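Local coordinates for protein cyclin homolog (Herpesvirus saimiri, PDB 2F2C) that belongs to the cyclin D subfamily, modulates the cell cycle of the infected host and may contribute to T-cell transformation and proliferation during latent infection, at residues S39-Q44 with R82-K87; F73-S78 with T147-A152; P195-A200 with N233-V238; E175-T180 with L204-T209. One frame throughout, in Å; residues are numbered along the deposited sequence.

Interaction 1 (S39-Q44 with R82-K87); sequences SLWEIQ and RYLCKK
Two overlapping beta turns in the cyclin N-terminal domain bring Trp41 and Ile43 against Leu84 and Cys85, which follow helix 72-83. The first turn, Ser39 to Glu42, is type II, with Trp41 at its third position and a positive phi of 62°. The second, Trp41 to Gln44, is type I and is closed by Gln44 N bonding to Trp41 O at 3.0 Å. With CG anti to the carbonyl carbon (chi1 -79°), the indole of Trp41 turns so that its end comes nearer Leu84, which lays a methyl group over one face. Leu84 CD1 sits 3.8 Å from the centroid of the Trp41 six-membered ring, a CH-pi contact displaced toward the rim, with Trp41 CZ2 closest to Leu84 CD1 at 3.4 Å. At the more exposed side, Ile43 CD1 reaches across to Cys85 CB at 4.2 Å. Tyr83 O accepts from both Lys86 N and Lys87 N. The indole NE1 hydrogen-bonds to Asp81 OD1 on helix 72-83, which limits rotation of the ring while Leu84 CD1 packs on one face. Trp41 also touches Leu80 of that helix and Arg52 of helix 49-65, while Tyr83 packs on helix 129-142.

Interaction 2 (F73-S78 with T147-A152); sequences FPLSVS and TEAVLA
Leu75 and Leu151 are the main partners where helix 72-83, in the all-helical cyclin fold, packs against the extended loop running from helix 129-142 to helix 156-162. Leu151 drops its isobutyl group onto the helix backbone: with CG anti to the carbonyl carbon (chi1 -56°), Leu151 CD2 comes to 3.6 Å from Leu75 CA and Leu151 CD1 to 3.8 Å from Leu75 CB. Leu151 CD2 also lies 4.0 Å from Pro74 CB. Leu75 reaches toward the Thr147-Ala149 part of the loop. Its CG stands anti to the backbone nitrogen, and Leu75 CD2 lands beside Thr147 O at 3.5 Å and next to the carboxylate of Glu148. The Glu148 chain bends at chi2 (47°), curling back so that OE1 accepts a weak bond from Ala149 N and lies against Leu75, the two side chains crossing at about a right angle. That carboxylate is also salt-bridged to Arg109 of helix 94-109, which probably steadies its charge in this buried place. Apolar packing from another protein chain also reaches Thr147 and Glu148. One turn along the helix, Ser78 OG, bonded to Arg82, rests 3.7 Å from Ala149 CB.

Interaction 3 (P195-A200 with N233-V238); sequences PGLICA and NTVRTV
Helices 195-200 and 233-238 cross at -63° with their axes 9.2 Å apart, and the nearest alpha carbons are those of Leu197 and Val238. This is helix-helix packing inside the all-helical viral cyclin region, between the first turn of helix 195-208 and the early part of helix 232-247. Leu197 is the central side chain, pointing at the other helix: its two methyls reach the consecutive residues Thr234 and Val235, while its CB and backbone meet Val238, one turn on from Thr234. Leu197 CD1 goes to the polar end of Thr234, 4.0 Å from Thr234 OG1, the two side chains crossing at about a right angle. Leu197 CD2 and Val235 CG2 are 4.3 Å apart. Phe230, in the loop before helix 232-247, also touches Leu197, and Ala200 of the same helix leans on Leu224 and Leu228 of helix 218-228, so the crossing is flanked by apolar groups. Val238 works closer to the backbone. Its CG1, anti to the backbone nitrogen at chi1 168°, lies against the Leu197 backbone, 4.2 Å from Leu197 CB. No hydrogen bond joins the two segments; the valine methyl lies against the peptide group that follows Leu197, with Val238 CG1 at 4.1 Å from Ile198 N.

Interaction 4 (E175-T180 with L204-T209); sequences EAASTT and LTTIET
Thr206 faces Ala176 and Ala177 where two successive helices of the viral cyclin region, 170-184 and 195-208, pack together with segment axes 9.0 Å apart and directions 128° from each other. Its CB points toward helix 175-180 and splits there into two branches with different neighbours. CG2, anti to the backbone nitrogen, goes to the methyl of Ala176: Thr206 CG2 and Ala176 CB are 3.5 Å apart. Thr206 OG1, chi1 -66°, ends over the next residue, 3.4 Å from Ala177 CA and 3.6 Å from Ala177 CB, while its hydrogen bond goes back to Gly202 O in its own helix. Thr180 flanks the same hydroxyl, sliding past Thr206 in the opposite direction. Thr180 OG1 donates to Ala176 O at 2.9 Å, coming from 42° above the carbonyl plane, and that oxygen also accepts from Thr180 N. The other branch, Thr180 CG2, is 4.4 Å from Thr205 CB. Ala177 also meets Leu156 of helix 156-162, and Thr205 touches helix 232-247. Both hydroxyls donate to carbonyls of their own helices, which implies that this threonine-rich interface is held by close packing of small side chains, without a hydrogen bond between the two segments.

Overall arrangement
Interaction 1 lies toward the surface, where a turn-forming loop meets a helix end by aromatic packing; interactions 2, 3 and 4 are buried. Interactions 1 and 2 share helix 72-83 and are joined directly by Arg82, whose NH2 makes a probable hydrogen bond to Thr147 O. Interactions 3 and 4 use the two ends of helix 195-208 and touch through Val235 and Leu204. Between these pairs, the loop of interaction 2 packs through Ala152 on Ile198 and Cys199. Chemistry follows place: a buried carboxylate accompanies leucines in interaction 2, apolar branches dominate interaction 3, and small alanines and threonines interaction 4. Interactions 1 and 4 lie furthest apart, about 30 Å between centres.

Interaction 1 (S39-Q44 with R82-K87)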
loop_
_atom_site.group_PDB
_atom_site.type_symbol
_atom_site.label_atom_id
_atom_site.label_comp_id
_atom_site.label_asym_id
_atom_site.label_seq_id
_atom_site.Cartn_x
_atom_site.Cartn_y
_atom_site.Cartn_z
ATOM N N SER A 39 9.475 17.852 21.034
ATOM C CA SER A 39 8.419 18.603 21.712
ATOM C C SER A 39 7.149 18.744 20.869
ATOM O O SER A 39 7.136 19.462 19.861
ATOM C CB SER A 39 8.926 19.982 22.106
ATOM O OG SER A 39 7.887 20.689 22.738
ATOM N N LEU A 40 6.079 18.084 21.305
ATOM C CA LEU A 40 4.867 17.975 20.504
ATOM C C LEU A 40 4.199 19.324 20.268
ATOM O O LEU A 40 3.967 20.074 21.218
ATOM C CB LEU A 40 3.888 16.993 21.150
ATOM C CG LEU A 40 2.627 16.644 20.368
ATOM C CD1 LEU A 40 2.986 15.889 19.093
ATOM C CD2 LEU A 40 1.719 15.820 21.254
ATOM N N TRP A 41 3.909 19.604 18.991
ATOM C CA TRP A 41 3.193 20.813 18.535
ATOM C C TRP A 41 3.920 22.125 18.848
ATOM O O TRP A 41 3.292 23.183 18.905
ATOM C CB TRP A 41 1.760 20.847 19.102
ATOM C CG TRP A 41 0.768 19.970 18.374
ATOM C CD1 TRP A 41 1.044 18.860 17.623
ATOM C CD2 TRP A 41 -0.662 20.119 18.356
ATOM N NE1 TRP A 41 -0.117 18.326 17.119
ATOM C CE2 TRP A 41 -1.183 19.071 17.558
ATOM C CE3 TRP A 41 -1.557 21.039 18.921
ATOM C CZ2 TRP A 41 -2.556 18.917 17.316
ATOM C CZ3 TRP A 41 -2.918 20.884 18.677
ATOM C CH2 TRP A 41 -3.403 19.831 17.880
ATOM N N GLU A 42 5.243 22.045 19.015
ATOM C CA GLU A 42 6.071 23.162 19.501
ATOM C C GLU A 42 6.003 24.443 18.670
ATOM O O GLU A 42 6.128 25.534 19.208
ATOM C CB GLU A 42 7.508 22.712 19.665
ATOM N N ILE A 43 5.788 24.299 17.368
ATOM C CA ILE A 43 5.720 25.415 16.419
ATOM C C ILE A 43 4.429 26.226 16.542
ATOM O O ILE A 43 4.211 27.169 15.783
ATOM C CB ILE A 43 5.884 24.852 14.970
ATOM C CG1 ILE A 43 7.351 24.500 14.712
ATOM C CG2 ILE A 43 5.375 25.834 13.900
ATOM C CD1 ILE A 43 7.552 23.231 13.914
ATOM N N GLN A 44 3.579 25.862 17.496
ATOM C CA GLN A 44 2.239 26.437 17.583
ATOM C C GLN A 44 2.125 27.589 18.566
ATOM O O GLN A 44 2.699 27.543 19.651
ATOM C CB GLN A 44 1.204 25.357 17.907
ATOM C CG GLN A 44 0.942 24.375 16.766
ATOM C CD GLN A 44 0.444 25.050 15.494
ATOM O OE1 GLN A 44 0.786 24.623 14.392
ATOM N NE2 GLN A 44 -0.360 26.101 15.643
ATOM N N ARG A 82 2.416 15.839 11.606
ATOM C CA ARG A 82 3.262 16.266 10.495
ATOM C C ARG A 82 2.797 17.595 9.930
ATOM O O ARG A 82 3.591 18.521 9.816
ATOM C CB ARG A 82 3.279 15.219 9.384
ATOM C CG ARG A 82 4.277 14.096 9.591
ATOM C CD ARG A 82 4.300 13.087 8.456
ATOM N NE ARG A 82 3.224 12.109 8.585
ATOM C CZ ARG A 82 2.757 11.356 7.594
ATOM N NH1 ARG A 82 3.260 11.468 6.364
ATOM N NH2 ARG A 82 1.775 10.485 7.832
ATOM N N TYR A 83 1.509 17.684 9.595
ATOM C CA TYR A 83 0.914 18.909 9.056
ATOM C C TYR A 83 1.103 20.093 9.987
ATOM O O TYR A 83 1.339 21.211 9.534
ATOM C CB TYR A 83 -0.581 18.736 8.760
ATOM C CG TYR A 83 -1.228 20.016 8.294
ATOM C CD1 TYR A 83 -0.981 20.515 7.009
ATOM C CD2 TYR A 83 -2.055 20.759 9.142
ATOM C CE1 TYR A 83 -1.555 21.731 6.576
ATOM C CE2 TYR A 83 -2.639 21.974 8.719
ATOM C CZ TYR A 83 -2.382 22.452 7.435
ATOM O OH TYR A 83 -2.952 23.626 6.993
ATOM N N LEU A 84 0.998 19.853 11.288
ATOM C CA LEU A 84 1.098 20.946 12.252
ATOM C C LEU A 84 2.522 21.210 12.727
ATOM O O LEU A 84 2.714 21.910 13.728
ATOM C CB LEU A 84 0.133 20.753 13.432
ATOM C CG LEU A 84 -1.360 20.978 13.172
ATOM C CD1 LEU A 84 -2.114 20.641 14.417
ATOM C CD2 LEU A 84 -1.681 22.398 12.748
ATOM N N CYS A 85 3.505 20.645 12.016
ATOM C CA CYS A 85 4.906 21.088 12.115
ATOM C C CYS A 85 5.194 22.114 11.031
ATOM O O CYS A 85 6.221 22.785 11.068
ATOM C CB CYS A 85 5.895 19.939 11.939
ATOM S SG CYS A 85 5.648 18.513 13.018
ATOM N N LYS A 86 4.279 22.239 10.073
ATOM C CA LYS A 86 4.530 23.045 8.888
ATOM C C LYS A 86 3.656 24.293 8.773
ATOM O O LYS A 86 4.181 25.392 8.587
ATOM C CB LYS A 86 4.482 22.175 7.623
ATOM C CG LYS A 86 5.694 21.236 7.509
ATOM C CD LYS A 86 5.750 20.514 6.167
ATOM C CE LYS A 86 7.031 19.683 6.026
ATOM N NZ LYS A 86 8.292 20.497 6.084
ATOM N N LYS A 87 2.340 24.141 8.874
ATOM C CA LYS A 87 1.457 25.312 8.839
ATOM C C LYS A 87 0.936 25.606 10.247
ATOM O O LYS A 87 1.187 24.837 11.174
ATOM C CB LYS A 87 0.313 25.132 7.828
ATOM C CG LYS A 87 0.747 24.944 6.361
ATOM C CD LYS A 87 1.206 26.229 5.672
ATOM C CE LYS A 87 1.489 25.966 4.196
ATOM N NZ LYS A 87 1.981 27.163 3.453
#

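Interaction 2 (F73-S78 with T147-A152)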
loop_
_atom_site.group_PDB
_atom_site.type_symbol
_atom_site.label_atom_id
_atom_site.label_comp_id
_atom_site.label_asym_id
_atom_site.label_seq_id
_atom_site.Cartn_x
_atom_site.Cartn_y
_atom_site.Cartn_z
ATOM N N PHE A 73 -7.115 5.604 11.904
ATOM C CA PHE A 73 -6.918 6.563 12.967
ATOM C C PHE A 73 -5.439 6.873 13.217
ATOM O O PHE A 73 -5.069 8.047 13.221
ATOM C CB PHE A 73 -7.653 6.175 14.254
ATOM C CG PHE A 73 -7.486 7.168 15.351
ATOM C CD1 PHE A 73 -7.961 8.466 15.206
ATOM C CD2 PHE A 73 -6.829 6.822 16.521
ATOM C CE1 PHE A 73 -7.807 9.396 16.225
ATOM C CE2 PHE A 73 -6.679 7.746 17.540
ATOM C CZ PHE A 73 -7.161 9.031 17.392
ATOM N N PRO A 74 -4.593 5.867 13.444
ATOM C CA PRO A 74 -3.177 6.135 13.598
ATOM C C PRO A 74 -2.642 7.041 12.483
ATOM O O PRO A 74 -1.936 8.029 12.773
ATOM C CB PRO A 74 -2.563 4.741 13.541
ATOM C CG PRO A 74 -3.568 3.921 14.201
ATOM C CD PRO A 74 -4.883 4.428 13.631
ATOM N N LEU A 75 -3.012 6.739 11.237
ATOM C CA LEU A 75 -2.478 7.475 10.092
ATOM C C LEU A 75 -2.989 8.893 10.101
ATOM O O LEU A 75 -2.236 9.835 9.865
ATOM C CB LEU A 75 -2.831 6.779 8.787
ATOM C CG LEU A 75 -2.106 7.061 7.475
ATOM C CD1 LEU A 75 -2.865 8.070 6.688
ATOM C CD2 LEU A 75 -0.669 7.509 7.665
ATOM N N SER A 76 -4.266 9.046 10.417
ATOM C CA SER A 76 -4.862 10.365 10.479
ATOM C C SER A 76 -4.253 11.217 11.607
ATOM O O SER A 76 -4.271 12.438 11.519
ATOM C CB SER A 76 -6.370 10.235 10.661
ATOM O OG SER A 76 -6.658 10.129 12.055
ATOM N N VAL A 77 -3.740 10.575 12.663
ATOM C CA VAL A 77 -2.984 11.258 13.720
ATOM C C VAL A 77 -1.606 11.698 13.208
ATOM O O VAL A 77 -1.146 12.821 13.445
ATOM C CB VAL A 77 -2.797 10.347 14.943
ATOM C CG1 VAL A 77 -1.855 10.961 15.940
ATOM C CG2 VAL A 77 -4.123 10.091 15.629
ATOM N N SER A 78 -0.950 10.791 12.495
ATOM C CA SER A 78 0.333 11.049 11.916
ATOM C C SER A 78 0.243 12.243 11.003
ATOM O O SER A 78 1.030 13.187 11.149
ATOM C CB SER A 78 0.783 9.846 11.131
ATOM O OG SER A 78 2.076 10.088 10.614
ATOM N N THR A 147 2.088 11.344 2.448
ATOM C CA THR A 147 1.020 11.144 3.440
ATOM C C THR A 147 1.125 9.874 4.276
ATOM O O THR A 147 0.765 9.863 5.450
ATOM C CB THR A 147 -0.333 11.134 2.750
ATOM O OG1 THR A 147 -0.312 10.144 1.715
ATOM C CG2 THR A 147 -0.561 12.429 2.004
ATOM N N GLU A 148 1.562 8.793 3.645
ATOM C CA GLU A 148 1.805 7.505 4.299
ATOM C C GLU A 148 2.887 7.600 5.408
ATOM O O GLU A 148 3.594 8.623 5.516
ATOM C CB GLU A 148 2.195 6.494 3.215
ATOM C CG GLU A 148 1.888 5.042 3.508
ATOM C CD GLU A 148 0.472 4.809 4.035
ATOM O OE1 GLU A 148 0.255 4.889 5.285
ATOM O OE2 GLU A 148 -0.416 4.509 3.193
ATOM N N ALA A 149 2.996 6.547 6.228
ATOM C CA ALA A 149 3.923 6.483 7.387
ATOM C C ALA A 149 3.893 5.125 8.082
ATOM O O ALA A 149 2.907 4.409 8.009
ATOM C CB ALA A 149 3.600 7.571 8.412
ATOM N N VAL A 150 4.959 4.762 8.777
ATOM C CA VAL A 150 4.869 3.565 9.597
ATOM C C VAL A 150 3.921 3.833 10.792
ATOM O O VAL A 150 4.134 4.769 11.557
ATOM C CB VAL A 150 6.238 3.087 10.083
ATOM C CG1 VAL A 150 6.059 2.006 11.134
ATOM C CG2 VAL A 150 7.040 2.547 8.936
ATOM N N LEU A 151 2.872 3.024 10.919
ATOM C CA LEU A 151 1.888 3.189 11.987
ATOM C C LEU A 151 2.134 2.179 13.076
ATOM O O LEU A 151 2.400 1.008 12.778
ATOM C CB LEU A 151 0.483 2.941 11.455
ATOM C CG LEU A 151 0.101 3.803 10.278
ATOM C CD1 LEU A 151 -1.324 3.487 9.861
ATOM C CD2 LEU A 151 0.244 5.239 10.726
ATOM N N ALA A 152 1.992 2.604 14.329
ATOM C CA ALA A 152 2.164 1.691 15.454
ATOM C C ALA A 152 1.496 0.387 15.058
ATOM O O ALA A 152 1.962 -0.711 15.341
ATOM C CB ALA A 152 1.520 2.252 16.699
#

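Interaction 3 (P195-A200 with N233-V238)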
loop_
_atom_site.group_PDB
_atom_site.type_symbol
_atom_site.label_atom_id
_atom_site.label_comp_id
_atom_site.label_asym_id
_atom_site.label_seq_id
_atom_site.Cartn_x
_atom_site.Cartn_y
_atom_site.Cartn_z
ATOM N N PRO A 195 6.818 4.059 16.690
ATOM C CA PRO A 195 5.657 3.214 16.424
ATOM C C PRO A 195 5.848 1.785 16.924
ATOM O O PRO A 195 4.932 1.214 17.514
ATOM C CB PRO A 195 5.505 3.261 14.907
ATOM C CG PRO A 195 6.412 4.334 14.429
ATOM C CD PRO A 195 7.204 4.883 15.535
ATOM N N GLY A 196 7.031 1.224 16.715
ATOM C CA GLY A 196 7.293 -0.147 17.129
ATOM C C GLY A 196 7.163 -0.296 18.629
ATOM O O GLY A 196 6.662 -1.303 19.104
ATOM N N LEU A 197 7.615 0.701 19.384
ATOM C CA LEU A 197 7.467 0.656 20.834
ATOM C C LEU A 197 6.004 0.765 21.277
ATOM O O LEU A 197 5.536 -0.068 22.066
ATOM C CB LEU A 197 8.336 1.710 21.523
ATOM C CG LEU A 197 9.805 1.316 21.692
ATOM C CD1 LEU A 197 10.618 2.485 22.235
ATOM C CD2 LEU A 197 9.958 0.057 22.561
ATOM N N ILE A 198 5.286 1.775 20.776
ATOM C CA ILE A 198 3.847 1.869 21.034
ATOM C C ILE A 198 3.184 0.497 20.843
ATOM O O ILE A 198 2.460 0.018 21.723
ATOM C CB ILE A 198 3.188 2.885 20.103
ATOM C CG1 ILE A 198 3.825 4.267 20.243
ATOM C CG2 ILE A 198 1.678 2.935 20.348
ATOM C CD1 ILE A 198 3.500 5.175 19.051
ATOM N N CYS A 199 3.465 -0.138 19.700
ATOM C CA CYS A 199 2.912 -1.445 19.366
ATOM C C CYS A 199 3.297 -2.531 20.344
ATOM O O CYS A 199 2.430 -3.189 20.868
ATOM C CB CYS A 199 3.345 -1.893 17.985
ATOM S SG CYS A 199 2.507 -3.441 17.566
ATOM N N ALA A 200 4.594 -2.746 20.545
ATOM C CA ALA A 200 5.091 -3.623 21.608
ATOM C C ALA A 200 4.278 -3.477 22.897
ATOM O O ALA A 200 3.830 -4.469 23.474
ATOM C CB ALA A 200 6.593 -3.327 21.902
ATOM N N ASN A 233 14.369 -2.133 30.005
ATOM C CA ASN A 233 13.680 -1.100 30.785
ATOM C C ASN A 233 12.778 -0.221 29.942
ATOM O O ASN A 233 11.614 -0.006 30.293
ATOM C CB ASN A 233 14.641 -0.248 31.594
ATOM C CG ASN A 233 15.320 -1.032 32.679
ATOM O OD1 ASN A 233 15.019 -0.861 33.864
ATOM N ND2 ASN A 233 16.235 -1.922 32.283
ATOM N N THR A 234 13.291 0.269 28.820
ATOM C CA THR A 234 12.462 1.099 27.944
ATOM C C THR A 234 11.270 0.350 27.308
ATOM O O THR A 234 10.346 0.995 26.812
ATOM C CB THR A 234 13.312 1.924 26.930
ATOM O OG1 THR A 234 12.658 1.962 25.644
ATOM C CG2 THR A 234 14.574 1.212 26.617
ATOM N N VAL A 235 11.270 -0.986 27.343
ATOM C CA VAL A 235 10.073 -1.763 26.946
ATOM C C VAL A 235 9.040 -1.800 28.072
ATOM O O VAL A 235 7.865 -1.496 27.871
ATOM C CB VAL A 235 10.403 -3.201 26.503
ATOM C CG1 VAL A 235 9.145 -4.037 26.428
ATOM C CG2 VAL A 235 11.061 -3.193 25.154
ATOM N N ARG A 236 9.494 -2.179 29.255
ATOM C CA ARG A 236 8.653 -2.201 30.422
ATOM C C ARG A 236 7.959 -0.851 30.664
ATOM O O ARG A 236 6.776 -0.834 30.971
ATOM C CB ARG A 236 9.486 -2.639 31.617
ATOM C CG ARG A 236 8.693 -2.994 32.861
ATOM C CD ARG A 236 9.251 -4.203 33.629
ATOM N NE ARG A 236 10.699 -4.142 33.820
ATOM C CZ ARG A 236 11.497 -5.208 33.893
ATOM N NH1 ARG A 236 10.999 -6.439 33.776
ATOM N NH2 ARG A 236 12.802 -5.043 34.080
ATOM N N THR A 237 8.676 0.262 30.512
ATOM C CA THR A 237 8.081 1.614 30.627
ATOM C C THR A 237 7.018 1.911 29.564
ATOM O O THR A 237 6.027 2.582 29.845
ATOM C CB THR A 237 9.174 2.713 30.560
ATOM O OG1 THR A 237 9.929 2.704 31.767
ATOM C CG2 THR A 237 8.575 4.120 30.559
ATOM N N VAL A 238 7.240 1.462 28.336
ATOM C CA VAL A 238 6.265 1.731 27.290
ATOM C C VAL A 238 5.012 0.861 27.468
ATOM O O VAL A 238 3.908 1.350 27.257
ATOM C CB VAL A 238 6.867 1.666 25.880
ATOM C CG1 VAL A 238 5.788 1.663 24.831
ATOM C CG2 VAL A 238 7.765 2.871 25.658
#

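Interaction 4 (E175-T180 with L204-T209)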
loop_
_atom_site.group_PDB
_atom_site.type_symbol
_atom_site.label_atom_id
_atom_site.label_comp_id
_atom_site.label_asym_id
_atom_site.label_seq_id
_atom_site.Cartn_x
_atom_site.Cartn_y
_atom_site.Cartn_z
ATOM N N GLU A 175 -7.261 -7.980 17.245
ATOM C CA GLU A 175 -8.486 -7.263 17.568
ATOM C C GLU A 175 -8.355 -6.413 18.845
ATOM O O GLU A 175 -8.564 -5.196 18.805
ATOM C CB GLU A 175 -9.640 -8.274 17.676
ATOM C CG GLU A 175 -11.044 -7.673 17.711
ATOM C CD GLU A 175 -11.202 -6.461 16.793
ATOM O OE1 GLU A 175 -10.911 -6.569 15.556
ATOM O OE2 GLU A 175 -11.613 -5.390 17.320
ATOM N N ALA A 176 -7.987 -7.052 19.954
ATOM C CA ALA A 176 -7.781 -6.358 21.221
ATOM C C ALA A 176 -6.626 -5.330 21.183
ATOM O O ALA A 176 -6.784 -4.179 21.630
ATOM C CB ALA A 176 -7.559 -7.363 22.340
ATOM N N ALA A 177 -5.479 -5.732 20.647
ATOM C CA ALA A 177 -4.320 -4.859 20.692
ATOM C C ALA A 177 -4.439 -3.603 19.829
ATOM O O ALA A 177 -3.951 -2.541 20.231
ATOM C CB ALA A 177 -3.033 -5.624 20.400
ATOM N N SER A 178 -5.078 -3.698 18.665
ATOM C CA SER A 178 -5.281 -2.490 17.845
ATOM C C SER A 178 -6.261 -1.507 18.507
ATOM O O SER A 178 -6.060 -0.291 18.440
ATOM C CB SER A 178 -5.678 -2.797 16.389
ATOM O OG SER A 178 -6.767 -3.684 16.271
ATOM N N THR A 179 -7.292 -2.036 19.168
ATOM C CA THR A 179 -8.219 -1.197 19.908
ATOM C C THR A 179 -7.441 -0.455 20.982
ATOM O O THR A 179 -7.531 0.770 21.088
ATOM C CB THR A 179 -9.324 -2.036 20.562
ATOM O OG1 THR A 179 -9.987 -2.825 19.572
ATOM C CG2 THR A 179 -10.432 -1.126 21.095
ATOM N N THR A 180 -6.673 -1.211 21.764
ATOM C CA THR A 180 -5.775 -0.669 22.781
ATOM C C THR A 180 -4.779 0.373 22.233
ATOM O O THR A 180 -4.621 1.465 22.806
ATOM C CB THR A 180 -5.024 -1.829 23.448
ATOM O OG1 THR A 180 -5.969 -2.741 24.024
ATOM C CG2 THR A 180 -4.198 -1.333 24.637
ATOM N N LEU A 204 1.746 -6.158 24.917
ATOM C CA LEU A 204 2.019 -6.635 26.257
ATOM C C LEU A 204 0.820 -6.409 27.160
ATOM O O LEU A 204 0.434 -7.308 27.906
ATOM C CB LEU A 204 3.262 -5.972 26.839
ATOM C CG LEU A 204 4.590 -6.393 26.214
ATOM C CD1 LEU A 204 5.660 -5.357 26.525
ATOM C CD2 LEU A 204 5.018 -7.787 26.658
ATOM N N THR A 205 0.239 -5.212 27.084
ATOM C CA THR A 205 -0.952 -4.851 27.855
ATOM C C THR A 205 -2.050 -5.864 27.619
ATOM O O THR A 205 -2.642 -6.384 28.578
ATOM C CB THR A 205 -1.473 -3.482 27.406
ATOM O OG1 THR A 205 -0.373 -2.579 27.265
ATOM C CG2 THR A 205 -2.354 -2.849 28.495
ATOM N N THR A 206 -2.310 -6.132 26.341
ATOM C CA THR A 206 -3.338 -7.056 25.918
ATOM C C THR A 206 -3.091 -8.457 26.486
ATOM O O THR A 206 -3.937 -8.993 27.210
ATOM C CB THR A 206 -3.398 -7.064 24.383
ATOM O OG1 THR A 206 -3.838 -5.778 23.928
ATOM C CG2 THR A 206 -4.460 -8.032 23.868
ATOM N N ILE A 207 -1.920 -9.021 26.180
ATOM C CA ILE A 207 -1.505 -10.341 26.698
ATOM C C ILE A 207 -1.701 -10.499 28.224
ATOM O O ILE A 207 -2.101 -11.570 28.701
ATOM C CB ILE A 207 -0.044 -10.662 26.289
ATOM C CG1 ILE A 207 0.067 -10.879 24.783
ATOM C CG2 ILE A 207 0.466 -11.901 26.999
ATOM C CD1 ILE A 207 1.498 -10.825 24.285
ATOM N N GLU A 208 -1.435 -9.433 28.974
ATOM C CA GLU A 208 -1.694 -9.399 30.408
ATOM C C GLU A 208 -3.200 -9.513 30.764
ATOM O O GLU A 208 -3.632 -10.571 31.236
ATOM C CB GLU A 208 -1.079 -8.137 31.001
ATOM C CG GLU A 208 -0.998 -8.092 32.516
ATOM C CD GLU A 208 -0.724 -6.691 33.017
ATOM O OE1 GLU A 208 -0.231 -6.539 34.155
ATOM O OE2 GLU A 208 -1.004 -5.730 32.269
ATOM N N THR A 209 -3.988 -8.453 30.541
ATOM C CA THR A 209 -5.435 -8.502 30.830
ATOM C C THR A 209 -6.124 -9.404 29.827
ATOM O O THR A 209 -6.283 -9.044 28.663
ATOM C CB THR A 209 -6.079 -7.111 30.805
ATOM O OG1 THR A 209 -5.588 -6.390 29.675
ATOM C CG2 THR A 209 -5.623 -6.271 32.014
#